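Local coordinates for putative dioxygenase (1H-3-hydroxy-4-oxoquinaldine 2,4-dioxygenase) (Mycobacteroides abscessus subsp. abscessus, PDB 6RA3), which cleaves the quinolone ring of the Pseudomonas quinolone signal PQS with dioxygen, giving N-octanoylanthranilate and carbon monoxide, at residues L122-V132 against I187-M198; W155-V164 against E244-L252. All blocks are in the same frame, centred on the assembly; numbering follows the deposited sequence.

Overall arrangement
In this alpha/beta-hydrolase fold, interaction 1 closes the helical insertion between strands 116-120 and 209-214 at its base, tying the loop leaving strand 116-120 and the start of helix 129-137 to the end of helix 177-194 and the turn into helix 197-202. Interaction 2 joins the insertion, at the link between helices 144-156 and 162-170, to the loop after strand 236-240. Along the chain the segments alternate, 122-132, 155-164, 187-198 and 244-252. The centres of the two contacts lie 22 Å apart, and their nearest atoms about 5 Å. Y191 of interaction 1 lies near H97, and interaction 2 contains H246, the probable proton donor/acceptor, so both contacts probably border the active site.

Interaction 1 (L122-V132 against I187-M198); sequences LIMTPAPREFV and IDEAYRTWGSPM
Y191 is the side chain with most surface buried here, its ring lying in the bend of the loop from I123 to A127. Its hydroxyl donates a hydrogen bond to I123 O, OH to O 2.9 Å, and this oxygen sits at the ring edge, in plane with it; the oxygen's position, and with it the exact length, is less certain. The same hydroxyl lies close to I123 CB and to L122 CD1. At the other end of the ring the methyl CB of A127 rests 3.7 Å from Y191 CG. Along the CE1 side, F131 brings CE2 to 4.0 Å of Y191 CE1, the two side chains crossing nearly at a right angle. F131 CE2 also meets CG2 of I187, one helical turn before Y191, at 3.6 Å.

Beyond the tyrosine, the turn after the helix is packed against the loop. P197 touches L122 CD2 and M124 SD through CB. A bend at chi2 (-71°) in M124 carries its sulfur to M198 CG, 3.7 Å away. Two waters bridge the segments: one takes the N-H of A127 and donates to G195 O, and the other donates to M124 O and is hydrogen-bonded to the side-chain OG of S196 at 2.7 Å. P126 CA adds a C-H...O contact to G195 O, at 3.3 Å.

Further out, W100 meets the Y191 ring edge-to-face and F131 packs on H97. D188, whose OD1 lies against V132 CG1, is bonded through OD2 to H136. A largely apolar contact thus packs the tyrosine ring between A127, F131 and W100, with its phenol probably held by the I123 carbonyl, near H97, which probably binds substrate.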
loop_
_atom_site.group_PDB
_atom_site.type_symbol
_atom_site.label_atom_id
_atom_site.label_comp_id
_atom_site.label_asym_id
_atom_site.label_seq_id
_atom_site.Cartn_x
_atom_site.Cartn_y
_atom_site.Cartn_z
ATOM N N LEU A 122 -6.634 -25.809 -14.210
ATOM C CA LEU A 122 -7.512 -26.487 -13.256
ATOM C C LEU A 122 -7.691 -27.949 -13.669
ATOM O O LEU A 122 -8.071 -28.230 -14.810
ATOM C CB LEU A 122 -8.870 -25.779 -13.182
ATOM C CG LEU A 122 -9.994 -26.440 -12.381
ATOM C CD1 LEU A 122 -9.594 -26.667 -10.909
ATOM C CD2 LEU A 122 -11.260 -25.620 -12.475
ATOM N N ILE A 123 -7.412 -28.876 -12.742
ATOM C CA ILE A 123 -7.483 -30.313 -13.030
ATOM C C ILE A 123 -8.899 -30.669 -13.469
ATOM O O ILE A 123 -9.862 -30.528 -12.705
ATOM C CB ILE A 123 -7.031 -31.121 -11.796
ATOM C CG1 ILE A 123 -5.532 -30.936 -11.539
ATOM C CG2 ILE A 123 -7.332 -32.604 -11.926
ATOM C CD1 ILE A 123 -4.634 -31.403 -12.668
ATOM N N MET A 124 -9.041 -31.125 -14.721
ATOM C CA MET A 124 -10.368 -31.360 -15.273
ATOM C C MET A 124 -10.840 -32.801 -15.091
ATOM O O MET A 124 -12.048 -33.063 -15.178
ATOM C CB MET A 124 -10.378 -30.973 -16.757
ATOM C CG MET A 124 -10.346 -29.448 -16.995
ATOM S SD MET A 124 -11.911 -28.653 -16.539
ATOM C CE MET A 124 -11.352 -26.934 -16.511
ATOM N N THR A 125 -9.920 -33.728 -14.829
ATOM C CA THR A 125 -10.256 -35.092 -14.427
ATOM C C THR A 125 -10.846 -35.106 -13.015
ATOM O O THR A 125 -10.846 -34.086 -12.319
ATOM C CB THR A 125 -9.001 -35.969 -14.463
ATOM O OG1 THR A 125 -8.015 -35.439 -13.566
ATOM C CG2 THR A 125 -8.404 -36.036 -15.856
ATOM N N PRO A 126 -11.358 -36.253 -12.554
ATOM C CA PRO A 126 -11.549 -36.426 -11.107
ATOM C C PRO A 126 -10.218 -36.336 -10.372
ATOM O O PRO A 126 -9.139 -36.573 -10.931
ATOM C CB PRO A 126 -12.180 -37.823 -10.989
ATOM C CG PRO A 126 -12.908 -38.018 -12.302
ATOM C CD PRO A 126 -12.021 -37.327 -13.326
ATOM N N ALA A 127 -10.301 -35.973 -9.097
ATOM C CA ALA A 127 -9.102 -35.733 -8.314
ATOM C C ALA A 127 -8.205 -36.972 -8.288
ATOM O O ALA A 127 -8.605 -38.009 -7.729
ATOM C CB ALA A 127 -9.470 -35.323 -6.888
ATOM N N PRO A 128 -6.999 -36.913 -8.848
ATOM C CA PRO A 128 -6.047 -38.006 -8.630
ATOM C C PRO A 128 -5.848 -38.257 -7.143
ATOM O O PRO A 128 -5.971 -37.350 -6.315
ATOM C CB PRO A 128 -4.760 -37.501 -9.294
ATOM C CG PRO A 128 -5.237 -36.518 -10.320
ATOM C CD PRO A 128 -6.450 -35.871 -9.735
ATOM N N ARG A 129 -5.525 -39.506 -6.798
ATOM C CA ARG A 129 -5.397 -39.839 -5.387
ATOM C C ARG A 129 -4.132 -39.253 -4.776
ATOM O O ARG A 129 -4.072 -39.097 -3.554
ATOM C CB ARG A 129 -5.416 -41.353 -5.179
ATOM C CG ARG A 129 -6.685 -42.030 -5.665
ATOM C CD ARG A 129 -7.910 -41.506 -4.948
ATOM N NE ARG A 129 -7.818 -41.675 -3.500
ATOM C CZ ARG A 129 -8.628 -41.076 -2.630
ATOM N NH1 ARG A 129 -9.585 -40.255 -3.066
ATOM N NH2 ARG A 129 -8.473 -41.282 -1.323
ATOM N N GLU A 130 -3.122 -38.950 -5.588
ATOM C CA GLU A 130 -1.961 -38.239 -5.073
ATOM C C GLU A 130 -2.347 -36.828 -4.640
ATOM O O GLU A 130 -1.926 -36.356 -3.581
ATOM C CB GLU A 130 -0.863 -38.198 -6.139
ATOM C CG GLU A 130 0.481 -38.707 -5.670
ATOM C CD GLU A 130 1.618 -38.222 -6.549
ATOM O OE1 GLU A 130 1.561 -37.046 -6.972
ATOM O OE2 GLU A 130 2.562 -39.011 -6.811
ATOM N N PHE A 131 -3.157 -36.147 -5.452
ATOM C CA PHE A 131 -3.645 -34.817 -5.105
ATOM C C PHE A 131 -4.462 -34.856 -3.820
ATOM O O PHE A 131 -4.216 -34.062 -2.903
ATOM C CB PHE A 131 -4.475 -34.261 -6.268
ATOM C CG PHE A 131 -4.842 -32.797 -6.149
ATOM C CD1 PHE A 131 -3.869 -31.820 -5.955
ATOM C CD2 PHE A 131 -6.156 -32.403 -6.306
ATOM C CE1 PHE A 131 -4.214 -30.484 -5.891
ATOM C CE2 PHE A 131 -6.513 -31.054 -6.228
ATOM C CZ PHE A 131 -5.535 -30.106 -6.024
ATOM N N VAL A 132 -5.444 -35.774 -3.737
ATOM C CA VAL A 132 -6.271 -35.887 -2.534
ATOM C C VAL A 132 -5.397 -36.180 -1.322
ATOM O O VAL A 132 -5.672 -35.697 -0.213
ATOM C CB VAL A 132 -7.368 -36.957 -2.707
ATOM C CG1 VAL A 132 -8.128 -37.147 -1.384
ATOM C CG2 VAL A 132 -8.342 -36.555 -3.806
ATOM N N ILE A 187 -11.075 -27.625 -1.747
ATOM C CA ILE A 187 -10.751 -28.346 -2.975
ATOM C C ILE A 187 -11.172 -29.814 -2.857
ATOM O O ILE A 187 -11.925 -30.338 -3.692
ATOM C CB ILE A 187 -9.252 -28.211 -3.286
ATOM C CG1 ILE A 187 -8.854 -26.723 -3.443
ATOM C CG2 ILE A 187 -8.900 -28.965 -4.546
ATOM C CD1 ILE A 187 -7.348 -26.498 -3.571
ATOM N N ASP A 188 -10.706 -30.497 -1.807
ATOM C CA ASP A 188 -11.091 -31.895 -1.616
ATOM C C ASP A 188 -12.600 -32.051 -1.731
ATOM O O ASP A 188 -13.095 -32.924 -2.451
ATOM C CB ASP A 188 -10.570 -32.394 -0.269
ATOM C CG ASP A 188 -10.738 -33.892 -0.068
ATOM O OD1 ASP A 188 -10.463 -34.673 -1.002
ATOM O OD2 ASP A 188 -11.087 -34.291 1.061
ATOM N N GLU A 189 -13.356 -31.151 -1.104
ATOM C CA GLU A 189 -14.809 -31.272 -1.117
ATOM C C GLU A 189 -15.382 -31.002 -2.508
ATOM O O GLU A 189 -16.390 -31.610 -2.897
ATOM C CB GLU A 189 -15.435 -30.322 -0.102
ATOM C CG GLU A 189 -16.970 -30.345 -0.046
ATOM C CD GLU A 189 -17.550 -29.100 0.607
ATOM O OE1 GLU A 189 -16.772 -28.330 1.224
ATOM O OE2 GLU A 189 -18.780 -28.890 0.512
ATOM N N ALA A 190 -14.788 -30.065 -3.251
ATOM C CA ALA A 190 -15.308 -29.733 -4.574
ATOM C C ALA A 190 -15.241 -30.951 -5.501
ATOM O O ALA A 190 -16.200 -31.256 -6.217
ATOM C CB ALA A 190 -14.527 -28.550 -5.150
ATOM N N TYR A 191 -14.129 -31.685 -5.468
ATOM C CA TYR A 191 -14.020 -32.878 -6.307
ATOM C C TYR A 191 -14.900 -34.020 -5.811
ATOM O O TYR A 191 -15.345 -34.846 -6.622
ATOM C CB TYR A 191 -12.576 -33.339 -6.393
ATOM C CG TYR A 191 -11.743 -32.499 -7.322
ATOM C CD1 TYR A 191 -11.019 -31.417 -6.839
ATOM C CD2 TYR A 191 -11.681 -32.782 -8.683
ATOM C CE1 TYR A 191 -10.243 -30.631 -7.687
ATOM C CE2 TYR A 191 -10.907 -32.005 -9.543
ATOM C CZ TYR A 191 -10.190 -30.925 -9.031
ATOM O OH TYR A 191 -9.413 -30.135 -9.845
ATOM N N ARG A 192 -15.163 -34.092 -4.500
ATOM C CA ARG A 192 -16.075 -35.113 -3.982
ATOM C C ARG A 192 -17.524 -34.815 -4.332
ATOM O O ARG A 192 -18.328 -35.739 -4.474
ATOM C CB ARG A 192 -15.968 -35.228 -2.456
ATOM C CG ARG A 192 -14.676 -35.800 -1.936
ATOM C CD ARG A 192 -14.818 -36.201 -0.471
ATOM N NE ARG A 192 -15.901 -35.503 0.216
ATOM C CZ ARG A 192 -15.750 -34.448 1.015
ATOM N NH1 ARG A 192 -14.546 -33.937 1.249
ATOM N NH2 ARG A 192 -16.820 -33.906 1.589
ATOM N N THR A 193 -17.887 -33.541 -4.422
ATOM C CA THR A 193 -19.267 -33.157 -4.702
ATOM C C THR A 193 -19.604 -33.341 -6.176
ATOM O O THR A 193 -20.603 -33.984 -6.523
ATOM C CB THR A 193 -19.471 -31.695 -4.299
ATOM O OG1 THR A 193 -19.064 -31.529 -2.942
ATOM C CG2 THR A 193 -20.949 -31.247 -4.489
ATOM N N TRP A 194 -18.771 -32.777 -7.044
ATOM C CA TRP A 194 -19.048 -32.656 -8.469
ATOM C C TRP A 194 -18.422 -33.763 -9.288
ATOM O O TRP A 194 -18.860 -33.991 -10.421
ATOM C CB TRP A 194 -18.520 -31.307 -8.998
ATOM C CG TRP A 194 -19.254 -30.177 -8.444
ATOM C CD1 TRP A 194 -18.821 -29.315 -7.484
ATOM C CD2 TRP A 194 -20.583 -29.782 -8.779
ATOM N NE1 TRP A 194 -19.797 -28.407 -7.201
ATOM C CE2 TRP A 194 -20.891 -28.660 -7.987
ATOM C CE3 TRP A 194 -21.538 -30.250 -9.694
ATOM C CZ2 TRP A 194 -22.124 -27.991 -8.070
ATOM C CZ3 TRP A 194 -22.771 -29.588 -9.769
ATOM C CH2 TRP A 194 -23.047 -28.468 -8.962
ATOM N N GLY A 195 -17.416 -34.441 -8.739
ATOM C CA GLY A 195 -16.619 -35.417 -9.454
ATOM C C GLY A 195 -15.440 -34.763 -10.125
ATOM O O GLY A 195 -14.280 -35.125 -9.882
ATOM N N SER A 196 -15.732 -33.779 -10.971
ATOM C CA SER A 196 -14.692 -33.042 -11.675
ATOM C C SER A 196 -15.270 -31.703 -12.115
ATOM O O SER A 196 -16.496 -31.518 -12.117
ATOM C CB SER A 196 -14.164 -33.829 -12.888
ATOM O OG SER A 196 -15.035 -33.685 -14.002
ATOM N N PRO A 197 -14.414 -30.749 -12.487
ATOM C CA PRO A 197 -14.931 -29.451 -12.977
ATOM C C PRO A 197 -15.743 -29.568 -14.268
ATOM O O PRO A 197 -16.687 -28.792 -14.482
ATOM C CB PRO A 197 -13.653 -28.626 -13.190
ATOM C CG PRO A 197 -12.520 -29.422 -12.595
ATOM C CD PRO A 197 -12.950 -30.853 -12.611
ATOM N N MET A 198 -15.405 -30.521 -15.142
ATOM C CA MET A 198 -16.185 -30.708 -16.365
ATOM C C MET A 198 -17.613 -31.123 -16.045
ATOM O O MET A 198 -18.568 -30.624 -16.661
ATOM C CB MET A 198 -15.512 -31.734 -17.257
ATOM C CG MET A 198 -14.223 -31.212 -17.878
ATOM S SD MET A 198 -13.406 -32.407 -18.940
ATOM C CE MET A 198 -12.336 -31.398 -19.990
HETATM O O HOH W 1 -14.091 -35.071 -16.155
HETATM O O HOH W 2 -12.930 -36.379 -8.002
#

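Interaction 2 (W155-V164 against E244-L252); sequences WLAGTTNQAV and ETHFPGIEL
W155 stacks on H246, the probable proton donor/acceptor of the active site. The five-membered ring of the indole and the imidazole form an offset stack, centroids 4.0 Å apart and planes at 25°. H246 CD2 lies over one indole face, 3.3 Å from W155 CD1. The side chains run side by side in the same direction, and their backbones are joined as well: H246 N donates to W155 O at 3.0 Å.

V164, next in buried surface, divides its methyls: CG1, anti to the backbone N (chi1 176°), touches F247 CD2 at 3.6 Å, while CG2 packs on E251 CB and I250 CG2. N161 OD1 accepts from V164 N, capping the helix on which this valine lies.

E244 reaches across with an extended chain, and OE2 takes a hydrogen bond from T159 OG1, 2.9 Å, arriving from above the carboxylate plane. T159 OG1 in turn accepts from N161 N in an ST turn. Behind the loop, the E251 carboxylate receives E244 N at OE2, and both T245 N and T245 OG1 at OE1, from one face.

H246 ND1 is bonded to D121, as in the His-Asp pair of a hydrolase triad. With ND1 engaged there, the main chain tied to W155 and one ring face covered by the indole, the imidazole is restrained in both position and tilt.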
loop_
_atom_site.group_PDB
_atom_site.type_symbol
_atom_site.label_atom_id
_atom_site.label_comp_id
_atom_site.label_asym_id
_atom_site.label_seq_id
_atom_site.Cartn_x
_atom_site.Cartn_y
_atom_site.Cartn_z
ATOM N N TRP A 155 4.415 -27.696 -8.972
ATOM C CA TRP A 155 3.912 -26.531 -9.700
ATOM C C TRP A 155 5.028 -25.828 -10.482
ATOM O O TRP A 155 4.809 -25.344 -11.603
ATOM C CB TRP A 155 3.257 -25.574 -8.707
ATOM C CG TRP A 155 1.953 -26.075 -8.136
ATOM C CD1 TRP A 155 1.166 -27.072 -8.634
ATOM C CD2 TRP A 155 1.288 -25.593 -6.958
ATOM N NE1 TRP A 155 0.049 -27.240 -7.841
ATOM C CE2 TRP A 155 0.107 -26.348 -6.804
ATOM C CE3 TRP A 155 1.580 -24.594 -6.020
ATOM C CZ2 TRP A 155 -0.787 -26.136 -5.753
ATOM C CZ3 TRP A 155 0.696 -24.394 -4.972
ATOM C CH2 TRP A 155 -0.478 -25.163 -4.853
ATOM N N LEU A 156 6.231 -25.771 -9.908
ATOM C CA LEU A 156 7.380 -25.170 -10.581
ATOM C C LEU A 156 7.935 -26.071 -11.680
ATOM O O LEU A 156 8.380 -25.576 -12.724
ATOM C CB LEU A 156 8.495 -24.872 -9.566
ATOM C CG LEU A 156 8.218 -23.894 -8.436
ATOM C CD1 LEU A 156 9.457 -23.737 -7.597
ATOM C CD2 LEU A 156 7.774 -22.542 -9.004
ATOM N N ALA A 157 7.962 -27.384 -11.438
ATOM C CA ALA A 157 8.469 -28.354 -12.408
ATOM C C ALA A 157 9.888 -27.999 -12.846
ATOM O O ALA A 157 10.268 -28.175 -14.005
ATOM C CB ALA A 157 7.537 -28.451 -13.612
ATOM N N GLY A 158 10.679 -27.478 -11.911
ATOM C CA GLY A 158 12.008 -27.011 -12.251
ATOM C C GLY A 158 12.027 -25.970 -13.364
ATOM O O GLY A 158 12.703 -26.159 -14.379
ATOM N N THR A 159 11.284 -24.877 -13.195
ATOM C CA THR A 159 11.331 -23.726 -14.091
ATOM C C THR A 159 12.435 -22.741 -13.674
ATOM O O THR A 159 12.910 -22.744 -12.538
ATOM C CB THR A 159 9.976 -23.016 -14.095
ATOM O OG1 THR A 159 10.033 -21.861 -14.942
ATOM C CG2 THR A 159 9.585 -22.577 -12.665
ATOM N N THR A 160 12.852 -21.891 -14.618
ATOM C CA THR A 160 13.723 -20.758 -14.303
ATOM C C THR A 160 13.036 -19.414 -14.560
ATOM O O THR A 160 13.693 -18.366 -14.496
ATOM C CB THR A 160 15.060 -20.821 -15.079
ATOM O OG1 THR A 160 14.822 -20.828 -16.494
ATOM C CG2 THR A 160 15.869 -22.060 -14.693
ATOM N N ASN A 161 11.733 -19.413 -14.842
ATOM C CA ASN A 161 10.990 -18.174 -15.056
ATOM C C ASN A 161 11.001 -17.291 -13.799
ATOM O O ASN A 161 10.423 -17.652 -12.770
ATOM C CB ASN A 161 9.558 -18.508 -15.480
ATOM C CG ASN A 161 8.730 -17.284 -15.727
ATOM O OD1 ASN A 161 8.320 -16.607 -14.785
ATOM N ND2 ASN A 161 8.460 -16.991 -16.995
ATOM N N GLN A 162 11.651 -16.127 -13.875
ATOM C CA GLN A 162 11.834 -15.292 -12.686
ATOM C C GLN A 162 10.503 -14.792 -12.128
ATOM O O GLN A 162 10.350 -14.691 -10.907
ATOM C CB GLN A 162 12.765 -14.119 -13.018
ATOM C CG GLN A 162 13.460 -13.468 -11.818
ATOM C CD GLN A 162 14.375 -14.430 -11.069
ATOM O OE1 GLN A 162 14.495 -15.604 -11.434
ATOM N NE2 GLN A 162 15.025 -13.934 -10.016
ATOM N N ALA A 163 9.524 -14.499 -12.993
ATOM C CA ALA A 163 8.202 -14.095 -12.513
ATOM C C ALA A 163 7.569 -15.183 -11.648
ATOM O O ALA A 163 7.055 -14.902 -10.558
ATOM C CB ALA A 163 7.283 -13.749 -13.695
ATOM N N VAL A 164 7.569 -16.428 -12.132
ATOM C CA VAL A 164 6.946 -17.520 -11.384
ATOM C C VAL A 164 7.731 -17.802 -10.104
ATOM O O VAL A 164 7.155 -17.914 -9.017
ATOM C CB VAL A 164 6.814 -18.781 -12.263
ATOM C CG1 VAL A 164 6.255 -19.962 -11.458
ATOM C CG2 VAL A 164 5.893 -18.517 -13.422
ATOM N N GLU A 244 6.212 -24.329 -18.525
ATOM C CA GLU A 244 6.795 -25.284 -17.595
ATOM C C GLU A 244 5.987 -25.430 -16.313
ATOM O O GLU A 244 6.134 -26.449 -15.620
ATOM C CB GLU A 244 8.221 -24.877 -17.244
ATOM C CG GLU A 244 9.176 -24.836 -18.449
ATOM C CD GLU A 244 10.448 -24.080 -18.139
ATOM O OE1 GLU A 244 11.537 -24.652 -18.342
ATOM O OE2 GLU A 244 10.355 -22.917 -17.676
ATOM N N THR A 245 5.099 -24.477 -16.010
ATOM C CA THR A 245 4.608 -24.311 -14.657
ATOM C C THR A 245 3.086 -24.353 -14.632
ATOM O O THR A 245 2.405 -24.248 -15.655
ATOM C CB THR A 245 5.117 -22.997 -14.053
ATOM O OG1 THR A 245 4.291 -21.913 -14.499
ATOM C CG2 THR A 245 6.546 -22.732 -14.458
ATOM N N HIS A 246 2.576 -24.512 -13.421
ATOM C CA HIS A 246 1.174 -24.408 -13.043
ATOM C C HIS A 246 0.669 -22.975 -13.120
ATOM O O HIS A 246 -0.507 -22.741 -12.830
ATOM C CB HIS A 246 1.054 -24.993 -11.611
ATOM C CG HIS A 246 -0.320 -24.973 -10.990
ATOM N ND1 HIS A 246 -1.444 -25.481 -11.607
ATOM C CD2 HIS A 246 -0.723 -24.583 -9.754
ATOM C CE1 HIS A 246 -2.484 -25.369 -10.797
ATOM N NE2 HIS A 246 -2.073 -24.829 -9.664
ATOM N N PHE A 247 1.514 -22.013 -13.511
ATOM C CA PHE A 247 1.187 -20.585 -13.445
ATOM C C PHE A 247 1.259 -19.953 -14.833
ATOM O O PHE A 247 2.129 -19.114 -15.101
ATOM C CB PHE A 247 2.123 -19.863 -12.475
ATOM C CG PHE A 247 2.009 -20.359 -11.065
ATOM C CD1 PHE A 247 0.866 -20.113 -10.328
ATOM C CD2 PHE A 247 3.027 -21.101 -10.490
ATOM C CE1 PHE A 247 0.745 -20.589 -9.042
ATOM C CE2 PHE A 247 2.910 -21.573 -9.194
ATOM C CZ PHE A 247 1.773 -21.316 -8.479
ATOM N N PRO A 248 0.351 -20.324 -15.737
ATOM C CA PRO A 248 0.422 -19.757 -17.093
ATOM C C PRO A 248 0.208 -18.247 -17.120
ATOM O O PRO A 248 0.874 -17.544 -17.893
ATOM C CB PRO A 248 -0.677 -20.518 -17.845
ATOM C CG PRO A 248 -1.618 -21.014 -16.801
ATOM C CD PRO A 248 -0.805 -21.215 -15.552
ATOM N N GLY A 249 -0.698 -17.727 -16.285
ATOM C CA GLY A 249 -0.915 -16.284 -16.209
ATOM C C GLY A 249 0.310 -15.488 -15.789
ATOM O O GLY A 249 0.437 -14.311 -16.140
ATOM N N ILE A 250 1.227 -16.104 -15.050
ATOM C CA ILE A 250 2.452 -15.443 -14.619
ATOM C C ILE A 250 3.613 -15.796 -15.528
ATOM O O ILE A 250 4.487 -14.966 -15.778
ATOM C CB ILE A 250 2.800 -15.805 -13.153
ATOM C CG1 ILE A 250 1.614 -15.557 -12.221
ATOM C CG2 ILE A 250 4.063 -15.032 -12.711
ATOM C CD1 ILE A 250 1.854 -16.019 -10.793
ATOM N N GLU A 251 3.671 -17.062 -15.952
ATOM C CA GLU A 251 4.762 -17.500 -16.811
ATOM C C GLU A 251 4.606 -16.925 -18.212
ATOM O O GLU A 251 5.600 -16.568 -18.849
ATOM C CB GLU A 251 4.811 -19.024 -16.871
ATOM C CG GLU A 251 6.071 -19.534 -17.533
ATOM C CD GLU A 251 6.021 -21.006 -17.880
ATOM O OE1 GLU A 251 4.975 -21.652 -17.665
ATOM O OE2 GLU A 251 7.044 -21.507 -18.381
ATOM N N LEU A 252 3.365 -16.824 -18.693
ATOM C CA LEU A 252 3.063 -16.384 -20.062
ATOM C C LEU A 252 1.969 -15.317 -20.069
ATOM O O LEU A 252 0.891 -15.507 -20.650
ATOM C CB LEU A 252 2.652 -17.592 -20.901
ATOM C CG LEU A 252 3.785 -18.601 -21.037
ATOM C CD1 LEU A 252 3.225 -19.900 -21.576
ATOM C CD2 LEU A 252 4.857 -18.005 -21.949
HETATM O O HOH W 3 6.977 -14.299 -16.956
#